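Local coordinates for possible marr-transcriptional regulator (Streptomyces coelicolor, PDB 4B8X), which is of unknown function but, as a MarR-family member with a winged-helix motif, probably binds DNA and regulates transcription, at residues V42-T45 with E51-M54; N70-L75 with V81-N86. All blocks are in the same frame, centred on the assembly; numbering follows the deposited sequence. Where two conformers were deposited one is given.

Interaction 1. Residues V42-T45 with E51-M54; sequences VLLT and ELPM
In the winged-helix domain of this MarR-family protein, Leu43 and Leu44, near the C-terminal end of helix 35-45, pack against Leu52 of strand 51-53, the short edge strand that leads into the helix-turn-helix. The contact is small, its side-chain part is apolar, and it draws the strand against the helix it follows in the chain. Leu52 is the residue that both leucines of the helix share, its CB bond directed at the helix. One of its methyls, CD1, meets the branched end of Leu43, 3.7 Å from Leu43 CD2 and 3.8 Å from Leu43 CG, and these two side chains cross at about a right angle. Leu43 gets there because its CG lies anti to the backbone N (chi1 177°), which stretches the chain away from the helix and carries the fork over to the strand. Leu44 packs nearer the backbone of the same residue. Its CD2 methyl lies 3.9 Å from Leu52 CB and also covers the peptide between Glu51 and Leu52, coming within 4.1 Å of Glu51 C. Glu51 thus takes part through its backbone, and its CB bond points away from the helix. The strand is also tied to the wing: Leu52 pairs through backbone hydrogen bonds with Ala95 of strand 93-97, and its side chain also touches Ile57 of helix 54-61. Leu43 in turn reaches Arg60 and Leu61 of that helix, which gives these leucines a common neighbour beyond the strand. At the end of strand 51-53, Pro53 takes the N-cap position of helix 54-61. Within helix 35-45, Thr45 folds back over the last turn, its OG1 donating a 2.7 Å hydrogen bond to Val42 O, with the donor tilted 19° from the carbonyl plane.

Interaction 2. Residues N70-L75 with V81-N86; sequences NTVDRL and VAKRPN
With CG anti to its carbonyl carbon and a bend at chi3 (-49°), the side chain of Lys83 leaves its strand, passes Val72 and turns its ammonium group to the carboxylate of Asp73. Asp73 meets it from the helix, its CG anti to its own carbonyl carbon (chi1 -77°), which swings OD1 toward the strand although the CB bond points away from it. Lys83 NZ donates a hydrogen bond of 2.8 Å to Asp73 OD1 on the syn side, 23° out of the carboxylate plane, and the pair forms a salt bridge. Beneath this bridge the aliphatic part of Lys83 lies over a methyl of Val72, with CD 3.7 Å from Val72 CG1. This contact closes helix 65-77, the recognition helix by analogy with other MarR proteins, against strand 81-85, the first strand of the wing. A methionine in place of Lys83 would probably leave the Asp73 carboxylate without its charged mate. Further into the core, Val81 directs both methyls at the helix: CG2 packs 3.7 Å from Leu75 CB, and CG1 stands 4.2 Å from Val72 CG1. Leu41 of helix 35-45 and Ala95 of strand 93-97 also touch Val81, while the side chain of Leu75 reaches Leu33.

Interaction 1 is complete before interaction 2 begins along the chain, and their centres lie about 10 Å apart, on the same side of the chain's centre. They use the two outer strands of one antiparallel sheet, 51-53 and 81-85, with strand 93-97 between them, so the helices 35-45 and 65-77 are packed against the two outer strands of the same sheet. The two contacts also meet directly: Leu44 CD1 lies 4.0 Å from Val81 CG2, and Met54 CE, in the modelled conformer, is 4.0 Å from Val72 CB. Through this shared packing, the probable recognition helix, the wing and helix 35-45 form one continuous unit of the winged-helix domain.

Interaction 1. Residues V42-T45 with E51-M54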
# COMPACT_ATOMS: atom_id res chain seq x y z
N VAL A 42 8.96 6.80 -14.90
CA VAL A 42 10.01 5.81 -15.11
C VAL A 42 9.54 4.83 -16.20
O VAL A 42 10.31 4.47 -17.09
CB VAL A 42 10.36 5.04 -13.81
CG1 VAL A 42 11.30 3.90 -14.14
CG2 VAL A 42 10.98 5.99 -12.81
N LEU A 43 8.28 4.36 -16.14
CA LEU A 43 7.77 3.44 -17.13
C LEU A 43 7.96 4.02 -18.53
O LEU A 43 8.37 3.34 -19.47
CB LEU A 43 6.31 3.15 -16.84
CG LEU A 43 5.56 2.25 -17.82
CD1 LEU A 43 6.16 0.87 -17.98
CD2 LEU A 43 4.09 2.15 -17.42
N LEU A 44 7.58 5.29 -18.70
CA LEU A 44 7.71 5.92 -20.02
C LEU A 44 9.17 5.96 -20.50
O LEU A 44 9.43 5.82 -21.69
CB LEU A 44 7.07 7.31 -20.01
CG LEU A 44 5.54 7.31 -19.83
CD1 LEU A 44 5.07 8.75 -19.70
CD2 LEU A 44 4.86 6.58 -20.99
N THR A 45 10.13 6.16 -19.59
CA THR A 45 11.54 6.20 -19.98
C THR A 45 12.09 4.84 -20.41
O THR A 45 13.20 4.80 -20.92
CB THR A 45 12.46 6.81 -18.91
OG1 THR A 45 12.52 5.96 -17.76
CG2 THR A 45 12.04 8.21 -18.51
N GLU A 51 6.66 6.81 -25.03
CA GLU A 51 5.21 6.88 -25.21
C GLU A 51 4.54 5.54 -24.91
O GLU A 51 5.07 4.48 -25.22
CB GLU A 51 4.86 7.35 -26.65
CG GLU A 51 5.06 6.27 -27.72
CD GLU A 51 4.47 6.58 -29.10
OE1 GLU A 51 4.52 7.73 -29.55
OE2 GLU A 51 3.96 5.64 -29.75
N LEU A 52 3.36 5.59 -24.29
CA LEU A 52 2.53 4.41 -24.08
C LEU A 52 1.06 4.77 -24.13
O LEU A 52 0.68 5.85 -23.67
CB LEU A 52 2.78 3.78 -22.72
CG LEU A 52 3.91 2.80 -22.52
CD1 LEU A 52 3.73 2.23 -21.12
CD2 LEU A 52 3.97 1.68 -23.56
N PRO A 53 0.22 3.85 -24.61
CA PRO A 53 -1.22 4.07 -24.44
C PRO A 53 -1.59 4.06 -22.95
O PRO A 53 -1.00 3.30 -22.17
CB PRO A 53 -1.85 2.88 -25.16
CG PRO A 53 -0.78 2.35 -26.07
CD PRO A 53 0.51 2.62 -25.36
N MET A 54 -2.58 4.86 -22.58
CA MET A 54 -2.96 4.94 -21.19
C MET A 54 -3.48 3.58 -20.68
O MET A 54 -3.27 3.24 -19.50
CB MET A 54 -3.91 6.12 -20.96
CG MET A 54 -3.21 7.47 -21.15
SD MET A 54 -4.27 8.92 -21.05
CE MET A 54 -4.79 8.81 -19.34

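Interaction 2. Residues N70-L75 with V81-N86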
# COMPACT_ATOMS: atom_id res chain seq x y z
N ASN A 70 -5.77 10.35 -13.53
CA ASN A 70 -5.34 11.31 -12.50
C ASN A 70 -3.84 11.57 -12.58
O ASN A 70 -3.36 12.71 -12.59
CB ASN A 70 -5.76 10.79 -11.11
CG ASN A 70 -5.49 11.77 -9.97
OD1 ASN A 70 -4.36 11.91 -9.49
ND2 ASN A 70 -6.56 12.37 -9.43
N THR A 71 -3.10 10.49 -12.64
CA THR A 71 -1.63 10.57 -12.70
C THR A 71 -1.11 11.26 -13.95
O THR A 71 -0.29 12.19 -13.86
CB THR A 71 -1.04 9.16 -12.55
OG1 THR A 71 -1.13 8.81 -11.18
CG2 THR A 71 0.44 9.09 -13.02
N VAL A 72 -1.58 10.81 -15.11
CA VAL A 72 -1.15 11.39 -16.38
C VAL A 72 -1.54 12.85 -16.45
O VAL A 72 -0.74 13.69 -16.86
CB VAL A 72 -1.73 10.62 -17.59
CG1 VAL A 72 -1.55 11.39 -18.92
CG2 VAL A 72 -1.10 9.23 -17.69
N ASP A 73 -2.77 13.17 -16.03
CA ASP A 73 -3.25 14.55 -16.18
C ASP A 73 -2.44 15.45 -15.20
O ASP A 73 -2.11 16.59 -15.54
CB ASP A 73 -4.80 14.64 -16.09
CG ASP A 73 -5.52 14.17 -17.40
OD1 ASP A 73 -4.87 13.71 -18.36
OD2 ASP A 73 -6.78 14.26 -17.49
N ARG A 74 -2.07 14.97 -14.01
CA ARG A 74 -1.23 15.76 -13.11
C ARG A 74 0.21 15.93 -13.66
O ARG A 74 0.85 16.96 -13.44
CB ARG A 74 -1.19 15.15 -11.70
CG ARG A 74 -2.53 15.16 -10.96
CD ARG A 74 -2.86 16.53 -10.40
NE ARG A 74 -1.73 17.14 -9.71
CZ ARG A 74 -1.71 17.43 -8.41
NH1 ARG A 74 -2.75 17.17 -7.64
NH2 ARG A 74 -0.62 17.99 -7.90
N LEU A 75 0.71 14.92 -14.37
CA LEU A 75 2.01 15.02 -15.03
C LEU A 75 1.93 16.05 -16.17
O LEU A 75 2.88 16.81 -16.38
CB LEU A 75 2.52 13.67 -15.53
CG LEU A 75 2.91 12.71 -14.40
CD1 LEU A 75 3.10 11.29 -14.95
CD2 LEU A 75 4.16 13.17 -13.66
N VAL A 81 4.56 15.37 -19.09
CA VAL A 81 4.00 14.47 -20.05
C VAL A 81 3.10 15.31 -20.98
O VAL A 81 2.59 16.36 -20.57
CB VAL A 81 3.16 13.38 -19.32
CG1 VAL A 81 2.21 12.62 -20.26
CG2 VAL A 81 4.11 12.43 -18.59
N ALA A 82 2.93 14.83 -22.20
CA ALA A 82 1.95 15.33 -23.16
C ALA A 82 1.05 14.18 -23.63
O ALA A 82 1.47 13.05 -23.70
CB ALA A 82 2.67 15.96 -24.35
N LYS A 83 -0.21 14.48 -23.90
CA LYS A 83 -1.17 13.52 -24.43
C LYS A 83 -1.51 13.80 -25.88
O LYS A 83 -1.53 14.96 -26.32
CB LYS A 83 -2.49 13.62 -23.64
CG LYS A 83 -2.34 13.25 -22.18
CD LYS A 83 -3.68 12.96 -21.52
CE LYS A 83 -4.69 14.04 -21.81
NZ LYS A 83 -5.87 13.92 -20.93
N ARG A 84 -1.85 12.74 -26.61
CA ARG A 84 -2.43 12.86 -27.94
C ARG A 84 -3.23 11.61 -28.23
O ARG A 84 -3.03 10.58 -27.61
CB ARG A 84 -1.36 13.03 -29.01
CG ARG A 84 -0.74 14.41 -29.09
CD ARG A 84 -1.76 15.53 -29.32
NE ARG A 84 -1.07 16.73 -29.78
CZ ARG A 84 -0.34 17.52 -29.00
NH1 ARG A 84 -0.20 17.24 -27.72
NH2 ARG A 84 0.28 18.57 -29.52
N PRO A 85 -4.16 11.69 -29.20
CA PRO A 85 -4.92 10.49 -29.51
C PRO A 85 -4.00 9.42 -30.11
O PRO A 85 -3.03 9.72 -30.81
CB PRO A 85 -5.96 10.97 -30.54
CG PRO A 85 -5.57 12.34 -30.93
CD PRO A 85 -4.64 12.89 -29.91
N ASN A 86 -4.34 8.17 -29.87
CA ASN A 86 -3.63 7.05 -30.45
C ASN A 86 -4.06 6.86 -31.91
O ASN A 86 -5.23 6.60 -32.16
CB ASN A 86 -3.96 5.81 -29.63
CG ASN A 86 -3.11 4.61 -29.98
OD1 ASN A 86 -2.43 4.58 -31.01
ND2 ASN A 86 -3.15 3.61 -29.12